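Local structure of beta-alanyl-CoA:ammonia lyase 2 (Clostridium propionicum, 4MTU) at residues A[68-73]-A[90-95]; A[81-86]-A[122-127]. The protein probably acts as a lyase that reversibly removes ammonia from beta-alanyl-CoA, and is a zinc-binding member of the hot dog fold superfamily. All blocks are in the same frame, centred on the assembly; numbering follows the deposited sequence.

Contact 1: residues A[68-73]-A[90-95]; sequences FMEYHG and WKVAKM
H72 and W90 touch through their rings: indole CD1 sits over the centre of one face of the imidazole, 3.9 Å from H72 CE1, with the two planes inclined at 47°, an oblique aromatic pair. The backbone of W90 pairs with E70, a hydrogen-bonded antiparallel pair in which E70 N reaches W90 O at 2.8 Å along an almost straight bond and W90 N returns the bond to E70 O. Beyond it, M69 and K91 form a non-hydrogen-bonded pair. A bend in the methionine chain (chi2 -66°, with chi3 similarly turned) folds the sulfur across the pairing, so that M69 SD rests 3.8 Å from K91 CB. On the face shared with E70 and W90, F68 is met by two consecutive residues: its CB touches V92 CG2 at 3.8 Å, while its ring carbon CD1 lies 3.8 Å from A93 CB. The backbone of F68 is likewise shared, its O accepting from V92 N at 2.9 Å and its N donating to A93 O.

A second shell sets these groups. H72 NE2 donates to E70 OE2 (2.9 Å) nearly in the imidazole plane, on the anti side of the carboxylate and 26° out of its plane, which should restrain rotation of the ring against the indole. E70 OE1 is hydrogen-bonded to H9 on the neighbouring strand 4-11, W90 NE1 to E88, and the K91 ammonium forms a salt bridge with D67. E39 of a second subunit packs on F68, and Y43 of the same subunit on V92 and A93. With V92 and A93 both facing F68, the arrangement is a classic beta bulge in an antiparallel hairpin, here within the sheet of the hot dog fold.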
ATOM      1  N   PHE A  68       4.652  16.991   8.292  1.00 10.33           N
ATOM      2  CA  PHE A  68       4.850  16.201   9.523  1.00 10.21           C
ATOM      3  C   PHE A  68       3.683  16.501  10.427  1.00 10.31           C
ATOM      4  O   PHE A  68       3.347  17.668  10.646  1.00 11.20           O
ATOM      5  CB  PHE A  68       6.185  16.496  10.155  1.00 10.80           C
ATOM      6  CG  PHE A  68       7.364  15.934   9.392  1.00 10.70           C
ATOM      7  CD1 PHE A  68       7.897  16.601   8.284  1.00 11.25           C
ATOM      8  CD2 PHE A  68       7.925  14.712   9.751  1.00 11.15           C
ATOM      9  CE1 PHE A  68       8.978  16.068   7.602  1.00 11.60           C
ATOM     10  CE2 PHE A  68       8.996  14.196   9.073  1.00 11.67           C
ATOM     11  CZ  PHE A  68       9.552  14.879   8.003  1.00 12.02           C
ATOM     12  N   MET A  69       3.071  15.425  10.948  1.00 10.66           N
ATOM     13  CA  MET A  69       1.790  15.500  11.615  1.00 10.74           C
ATOM     14  C   MET A  69       1.840  14.807  12.971  1.00 10.54           C
ATOM     15  O   MET A  69       2.434  13.745  13.117  1.00 11.90           O
ATOM     16  CB  MET A  69       0.727  14.794  10.767  1.00 10.99           C
ATOM     17  CG  MET A  69       0.407  15.465   9.433  1.00 11.87           C
ATOM     18  SD  MET A  69      -0.373  17.077   9.550  1.00 12.29           S
ATOM     19  CE  MET A  69      -1.968  16.551  10.198  1.00 14.61           C
ATOM     20  N   GLU A  70       1.150  15.404  13.920  1.00 10.99           N
ATOM     21  CA  GLU A  70       0.910  14.818  15.223  1.00 12.52           C
ATOM     22  C   GLU A  70      -0.590  14.603  15.425  1.00 12.99           C
ATOM     23  O   GLU A  70      -1.447  15.389  14.960  1.00 15.95           O
ATOM     24  CB  GLU A  70       1.390  15.655  16.345  1.00 14.69           C
ATOM     25  CG  GLU A  70       2.800  15.756  16.419  1.00 16.20           C
ATOM     26  CD  GLU A  70       3.377  16.123  17.785  1.00 18.31           C
ATOM     27  OE1 GLU A  70       4.552  15.887  17.985  1.00 20.13           O
ATOM     28  OE2 GLU A  70       2.650  16.697  18.653  1.00 20.73           O
ATOM     29  N   TYR A  71      -0.932  13.531  16.116  1.00 12.30           N
ATOM     30  CA  TYR A  71      -2.299  13.124  16.338  1.00 12.56           C
ATOM     31  C   TYR A  71      -2.404  12.842  17.842  1.00 12.74           C
ATOM     32  O   TYR A  71      -1.755  11.938  18.322  1.00 15.36           O
ATOM     33  CB  TYR A  71      -2.682  11.908  15.521  1.00 12.78           C
ATOM     34  CG  TYR A  71      -2.379  12.089  14.055  1.00 11.79           C
ATOM     35  CD1 TYR A  71      -3.369  12.506  13.176  1.00 11.80           C
ATOM     36  CD2 TYR A  71      -1.133  11.846  13.535  1.00 11.56           C
ATOM     37  CE1 TYR A  71      -3.099  12.669  11.820  1.00 12.11           C
ATOM     38  CE2 TYR A  71      -0.857  12.009  12.181  1.00 11.68           C
ATOM     39  CZ  TYR A  71      -1.834  12.417  11.322  1.00 11.81           C
ATOM     40  OH  TYR A  71      -1.514  12.553  10.001  1.00 12.92           O
ATOM     41  N   HIS A  72      -3.190  13.658  18.521  1.00 12.09           N
ATOM     42  CA  HIS A  72      -3.337  13.561  19.973  1.00 12.31           C
ATOM     43  C   HIS A  72      -4.700  12.951  20.307  1.00 11.84           C
ATOM     44  O   HIS A  72      -5.713  13.223  19.643  1.00 12.75           O
ATOM     45  CB  HIS A  72      -3.287  14.966  20.601  1.00 13.79           C
ATOM     46  CG  HIS A  72      -1.989  15.681  20.355  1.00 15.22           C
ATOM     47  ND1 HIS A  72      -1.698  16.798  21.082  1.00 17.72           N
ATOM     48  CD2 HIS A  72      -1.010  15.474  19.487  1.00 18.63           C
ATOM     49  CE1 HIS A  72      -0.489  17.219  20.654  1.00 17.52           C
ATOM     50  NE2 HIS A  72      -0.065  16.434  19.670  1.00 17.77           N
ATOM     51  N   GLY A  73      -4.749  12.111  21.355  1.00 11.67           N
ATOM     52  CA  GLY A  73      -5.999  11.637  21.847  1.00 11.77           C
ATOM     53  C   GLY A  73      -5.937  11.390  23.336  1.00 11.67           C
ATOM     54  O   GLY A  73      -4.877  11.089  23.899  1.00 12.59           O
ATOM     55  N   TRP A  90      -2.421  17.963  14.374  1.00 11.39           N
ATOM     56  CA  TRP A  90      -1.581  19.155  14.319  1.00 11.56           C
ATOM     57  C   TRP A  90      -0.465  18.970  13.296  1.00 11.15           C
ATOM     58  O   TRP A  90       0.177  17.928  13.250  1.00 13.38           O
ATOM     59  CB  TRP A  90      -0.901  19.376  15.665  1.00 12.99           C
ATOM     60  CG  TRP A  90      -1.839  19.664  16.794  1.00 13.24           C
ATOM     61  CD1 TRP A  90      -2.372  18.819  17.694  1.00 14.40           C
ATOM     62  CD2 TRP A  90      -2.350  20.982  17.123  1.00 14.15           C
ATOM     63  NE1 TRP A  90      -3.186  19.530  18.601  1.00 16.07           N
ATOM     64  CE2 TRP A  90      -3.182  20.827  18.258  1.00 15.87           C
ATOM     65  CE3 TRP A  90      -2.155  22.266  16.570  1.00 15.79           C
ATOM     66  CZ2 TRP A  90      -3.814  21.927  18.814  1.00 17.14           C
ATOM     67  CZ3 TRP A  90      -2.795  23.367  17.135  1.00 16.90           C
ATOM     68  CH2 TRP A  90      -3.624  23.167  18.267  1.00 18.10           C
ATOM     69  N   LYS A  91      -0.202  20.010  12.509  1.00 11.64           N
ATOM     70  CA  LYS A  91       0.909  20.032  11.549  1.00 11.40           C
ATOM     71  C   LYS A  91       2.095  20.732  12.174  1.00 11.63           C
ATOM     72  O   LYS A  91       1.927  21.890  12.659  1.00 13.03           O
ATOM     73  CB  LYS A  91       0.458  20.737  10.277  1.00 11.91           C
ATOM     74  CG  LYS A  91       1.458  20.643   9.135  1.00 12.16           C
ATOM     75  CD  LYS A  91       0.996  21.444   7.906  1.00 12.53           C
ATOM     76  CE  LYS A  91      -0.406  21.109   7.444  1.00 13.06           C
ATOM     77  NZ  LYS A  91      -0.624  21.548   6.046  1.00 14.94           N
ATOM     78  N   VAL A  92       3.236  20.087  12.161  1.00 11.50           N
ATOM     79  CA  VAL A  92       4.445  20.585  12.795  1.00 12.01           C
ATOM     80  C   VAL A  92       5.554  20.945  11.823  1.00 11.89           C
ATOM     81  O   VAL A  92       6.538  21.602  12.261  1.00 12.72           O
ATOM     82  CB  VAL A  92       4.970  19.632  13.922  1.00 12.78           C
ATOM     83  CG1 VAL A  92       3.857  19.426  14.937  1.00 15.30           C
ATOM     84  CG2 VAL A  92       5.480  18.343  13.366  1.00 13.93           C
ATOM     85  N   ALA A  93       5.468  20.556  10.565  1.00 11.86           N
ATOM     86  CA  ALA A  93       6.489  20.914   9.560  1.00 11.47           C
ATOM     87  C   ALA A  93       5.846  20.665   8.201  1.00 11.06           C
ATOM     88  O   ALA A  93       4.852  19.917   8.111  1.00 11.37           O
ATOM     89  CB  ALA A  93       7.767  20.156   9.739  1.00 12.62           C
ATOM     90  N   LYS A  94       6.439  21.220   7.157  0.62 11.31           N
ATOM     91  CA  LYS A  94       5.797  21.145   5.825  0.62 11.32           C
ATOM     92  C   LYS A  94       6.838  21.536   4.759  0.62 10.94           C
ATOM     93  O   LYS A  94       7.851  22.220   5.066  0.62 11.03           O
ATOM     94  CB  LYS A  94       4.606  22.068   5.699  0.62 12.05           C
ATOM     95  CG  LYS A  94       4.963  23.527   5.952  0.62 13.92           C
ATOM     96  CD  LYS A  94       3.826  24.501   5.870  0.62 16.55           C
ATOM     97  CE  LYS A  94       4.310  25.952   5.734  0.62 23.81           C
ATOM     98  N   MET A  95       6.586  21.178   3.515  1.00 11.36           N
ATOM     99  CA  MET A  95       7.316  21.724   2.399  1.00 11.23           C
ATOM    100  C   MET A  95       6.978  23.208   2.218  1.00 11.33           C
ATOM    101  O   MET A  95       5.836  23.611   2.443  1.00 13.34           O
ATOM    102  CB  MET A  95       6.948  21.019   1.080  1.00 11.17           C
ATOM    103  CG  MET A  95       7.157  19.503   1.093  1.00 11.74           C
ATOM    104  SD  MET A  95       8.820  18.930   1.464  1.00 12.02           S
ATOM    105  CE  MET A  95       9.796  19.588   0.128  1.00 12.43           C
TER

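Contact 2: residues A[81-86]-A[122-127]. With SO4 (sulfate ion), chain C.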
ATOM      1  N   GLN A  81     -19.047   0.191  29.431  1.00 16.97           N
ATOM      2  CA  GLN A  81     -18.406  -0.507  28.302  1.00 16.35           C
ATOM      3  C   GLN A  81     -17.931   0.440  27.204  1.00 15.95           C
ATOM      4  O   GLN A  81     -17.214  -0.002  26.313  1.00 18.34           O
ATOM      5  CB  GLN A  81     -19.319  -1.549  27.677  1.00 17.48           C
ATOM      6  CG  GLN A  81     -19.755  -2.636  28.626  1.00 19.62           C
ATOM      7  CD  GLN A  81     -20.692  -3.650  28.015  1.00 19.86           C
ATOM      8  OE1 GLN A  81     -20.292  -4.801  27.838  1.00 21.75           O
ATOM      9  NE2 GLN A  81     -21.858  -3.144  27.736  1.00 23.35           N
ATOM     10  N   SER A  82     -18.308   1.711  27.264  1.00 16.21           N
ATOM     11  CA  SER A  82     -17.959   2.670  26.256  1.00 16.68           C
ATOM     12  C   SER A  82     -17.057   3.724  26.880  1.00 15.96           C
ATOM     13  O   SER A  82     -17.112   3.996  28.084  1.00 21.64           O
ATOM     14  CB  SER A  82     -19.229   3.255  25.649  0.53 19.30           C
ATOM     15  OG  SER A  82     -19.589   4.380  26.420  0.53 22.69           O
ATOM     16  N   TYR A  83     -16.170   4.276  26.081  1.00 14.66           N
ATOM     17  CA  TYR A  83     -15.156   5.208  26.488  1.00 14.14           C
ATOM     18  C   TYR A  83     -15.195   6.410  25.525  1.00 14.58           C
ATOM     19  O   TYR A  83     -15.084   6.213  24.308  1.00 17.51           O
ATOM     20  CB  TYR A  83     -13.770   4.552  26.445  1.00 14.87           C
ATOM     21  CG  TYR A  83     -13.644   3.270  27.197  1.00 13.85           C
ATOM     22  CD1 TYR A  83     -14.148   2.084  26.718  1.00 14.62           C
ATOM     23  CD2 TYR A  83     -12.971   3.226  28.421  1.00 14.60           C
ATOM     24  CE1 TYR A  83     -14.048   0.889  27.387  1.00 14.93           C
ATOM     25  CE2 TYR A  83     -12.882   2.000  29.106  1.00 14.43           C
ATOM     26  CZ  TYR A  83     -13.394   0.853  28.598  1.00 14.02           C
ATOM     27  OH  TYR A  83     -13.294  -0.354  29.254  1.00 16.00           O
ATOM     28  N   THR A  84     -15.405   7.586  26.074  1.00 13.75           N
ATOM     29  CA  THR A  84     -15.491   8.793  25.231  1.00 14.66           C
ATOM     30  C   THR A  84     -14.131   9.424  25.212  1.00 13.69           C
ATOM     31  O   THR A  84     -13.576   9.728  26.255  1.00 15.12           O
ATOM     32  CB  THR A  84     -16.527   9.774  25.819  1.00 17.99           C
ATOM     33  OG1 THR A  84     -17.770   9.069  25.947  1.00 22.13           O
ATOM     34  CG2 THR A  84     -16.640  11.000  24.906  1.00 19.93           C
ATOM     35  N   CYS A  85     -13.616   9.669  23.979  1.00 13.92           N
ATOM     36  CA  CYS A  85     -12.301  10.171  23.757  1.00 13.51           C
ATOM     37  C   CYS A  85     -12.356  11.453  22.903  1.00 13.36           C
ATOM     38  O   CYS A  85     -13.265  11.625  22.100  1.00 15.39           O
ATOM     39  CB  CYS A  85     -11.424   9.119  23.073  1.00 14.37           C
ATOM     40  SG  CYS A  85     -11.194   7.617  24.025  1.00 16.35           S
ATOM     41  N   LYS A  86     -11.355  12.291  23.085  1.00 12.79           N
ATOM     42  CA  LYS A  86     -11.153  13.501  22.257  1.00 13.35           C
ATOM     43  C   LYS A  86      -9.890  13.350  21.490  1.00 12.22           C
ATOM     44  O   LYS A  86      -8.906  12.783  21.965  1.00 13.00           O
ATOM     45  CB  LYS A  86     -11.133  14.754  23.106  1.00 18.17           C
ATOM     46  CG  LYS A  86     -12.502  14.990  23.799  1.00 27.93           C
ATOM     47  CD  LYS A  86     -13.083  16.344  23.433  1.00 55.04           C
ATOM     48  N   LEU A 122     -15.269   4.428  21.878  1.00 15.11           N
ATOM     49  CA  LEU A 122     -14.753   3.099  21.718  1.00 13.91           C
ATOM     50  C   LEU A 122     -15.450   2.170  22.756  1.00 14.11           C
ATOM     51  O   LEU A 122     -15.993   2.635  23.740  1.00 15.06           O
ATOM     52  CB  LEU A 122     -13.246   2.957  21.817  1.00 15.50           C
ATOM     53  CG  LEU A 122     -12.479   3.814  20.778  1.00 15.70           C
ATOM     54  CD1 LEU A 122     -12.176   5.164  21.324  1.00 22.80           C
ATOM     55  CD2 LEU A 122     -11.212   3.117  20.309  1.00 16.93           C
ATOM     56  N   PHE A 123     -15.433   0.876  22.447  1.00 13.63           N
ATOM     57  CA  PHE A 123     -16.179  -0.118  23.237  1.00 13.78           C
ATOM     58  C   PHE A 123     -15.290  -1.307  23.554  1.00 12.81           C
ATOM     59  O   PHE A 123     -14.574  -1.819  22.717  1.00 13.65           O
ATOM     60  CB  PHE A 123     -17.356  -0.616  22.372  1.00 15.71           C
ATOM     61  CG  PHE A 123     -18.167  -1.731  22.946  1.00 17.00           C
ATOM     62  CD1 PHE A 123     -19.229  -1.455  23.787  1.00 19.73           C
ATOM     63  CD2 PHE A 123     -17.888  -3.045  22.627  1.00 19.18           C
ATOM     64  CE1 PHE A 123     -19.970  -2.500  24.296  1.00 22.31           C
ATOM     65  CE2 PHE A 123     -18.632  -4.059  23.137  1.00 22.05           C
ATOM     66  CZ  PHE A 123     -19.654  -3.762  23.958  1.00 21.51           C
ATOM     67  N   ILE A 124     -15.366  -1.710  24.838  1.00 13.65           N
ATOM     68  CA  ILE A 124     -14.781  -2.996  25.238  1.00 13.32           C
ATOM     69  C   ILE A 124     -15.887  -3.739  26.001  1.00 14.12           C
ATOM     70  O   ILE A 124     -16.347  -3.245  27.026  1.00 14.76           O
ATOM     71  CB  ILE A 124     -13.527  -2.899  26.081  1.00 13.13           C
ATOM     72  CG1 ILE A 124     -12.456  -2.041  25.444  1.00 13.57           C
ATOM     73  CG2 ILE A 124     -13.017  -4.315  26.427  1.00 13.77           C
ATOM     74  CD1 ILE A 124     -11.315  -1.675  26.375  1.00 14.30           C
ATOM     75  N   ALA A 125     -16.293  -4.914  25.532  1.00 14.91           N
ATOM     76  CA  ALA A 125     -17.332  -5.697  26.238  1.00 16.78           C
ATOM     77  C   ALA A 125     -16.829  -5.986  27.662  1.00 16.06           C
ATOM     78  O   ALA A 125     -15.641  -6.197  27.891  1.00 15.27           O
ATOM     79  CB  ALA A 125     -17.607  -6.993  25.521  1.00 18.41           C
ATOM     80  N   LYS A 126     -17.737  -5.986  28.584  1.00 17.81           N
ATOM     81  CA  LYS A 126     -17.393  -6.146  29.990  1.00 21.21           C
ATOM     82  C   LYS A 126     -16.513  -7.351  30.232  1.00 20.40           C
ATOM     83  O   LYS A 126     -15.516  -7.239  31.000  1.00 20.88           O
ATOM     84  CB  LYS A 126     -18.689  -6.135  30.822  1.00 23.89           C
ATOM     85  CG  LYS A 126     -18.456  -5.451  32.147  1.00 27.05           C
ATOM     86  CD  LYS A 126     -18.197  -3.904  32.074  1.00 27.10           C
ATOM     87  CE  LYS A 126     -17.499  -3.530  33.389  1.00 25.25           C
ATOM     88  NZ  LYS A 126     -17.220  -2.071  33.562  1.00 27.84           N
ATOM     89  N   ASP A 127     -16.810  -8.463  29.588  1.00 20.14           N
ATOM     90  CA  ASP A 127     -16.057  -9.704  29.821  1.00 22.52           C
ATOM     91  C   ASP A 127     -14.608  -9.598  29.312  1.00 21.93           C
ATOM     92  O   ASP A 127     -13.768 -10.407  29.686  1.00 27.66           O
ATOM     93  CB  ASP A 127     -16.721 -10.929  29.198  1.00 26.41           C
ATOM     94  CG  ASP A 127     -18.051 -11.366  29.757  1.00 38.33           C
ATOM     95  OD1 ASP A 127     -18.426 -10.897  30.876  1.00 32.80           O
ATOM     96  OD2 ASP A 127     -18.832 -12.142  29.149  1.00 50.07           O
TER
HETATM   97  S   SO4 C 202     -21.934   2.773  28.754  0.72 25.68           S
HETATM   98  O1  SO4 C 202     -21.563   1.356  28.508  0.72 26.29           O
HETATM   99  O2  SO4 C 202     -22.971   2.831  29.740  0.72 29.52           O
HETATM  100  O3  SO4 C 202     -22.411   3.357  27.453  0.72 30.87           O
HETATM  101  O4  SO4 C 202     -20.559   3.362  29.024  0.72 28.61           O
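Q81 turns CG beside its own backbone N (chi1 -60°) and then runs extended, while F123 places CG anti to its backbone N (chi1 174°), beside the carbonyl carbon; the two side chains therefore lie alongside each other and point the same way. Q81 CB comes to 3.6 Å from F123 CE1, and the amide and ring planes are 58° apart. The contact is the open end of an antiparallel strand pairing in the hot dog fold, where strand 82-95 meets strand 106-123 and the latter runs out into a loop and a 3-10 turn. Side chain and main chain of Q81 both bridge this exit: Q81 OE1 takes K126 N at 2.9 Å on a lone pair in the carbonyl plane, and Q81 O takes I124 N, also at 2.9 Å. Y83 and L122, the hydrogen-bonded pair next along, exchange two backbone bonds.

On the side facing helix 27-45, the phenol of Y83 lies with its edge to the L122 carbonyl, Y83 CD1 being 3.5 Å from L122 O, and crosses the I124 chain; I124 CD1 is 3.7 Å from Y83 OH. That hydroxyl is hydrogen-bonded to D45, which coordinates the zinc ion together with H142, so Y83 belongs to the second shell of the metal site and probably helps to position the carboxylate. The K126 amine turns to the N80 carbonyl and the Q129 side chain. At the start of strand 82-95 a sulfate, probably from the crystallisation liquor, is bound by Q81 N (2.9 Å to its O1) and, over a longer 3.3 Å to its O4, by S82 N, with S82 OG also close and N80 contributing from the turn. Deeper along the pairing, C85 SG rests against L122 CD1 at 3.8 Å.

Overall arrangement
After strand 4-11, helix 27-45 and strand 50-59, the chain enters contact 1 at 68-73, turns, and passes through 81-86 before 90-95 closes the first hairpin. It then loops out and returns along strand 106-123, whose last residues and the turn after them, 122-127, close contact 2 against 81-86, a longer excursion of 35 residues. The two closures cross rather than nest, because 81-86 lies inside the first loop and 122-127 beyond it. Strand 82-95 lies between 68-78 and 106-123; contact 1 uses its C-terminal end and contact 2 its N-terminal end. Their centres are 27 Å apart, on opposite sides of the chain's centre: contact 1 lies by a second subunit, contact 2 by the zinc site.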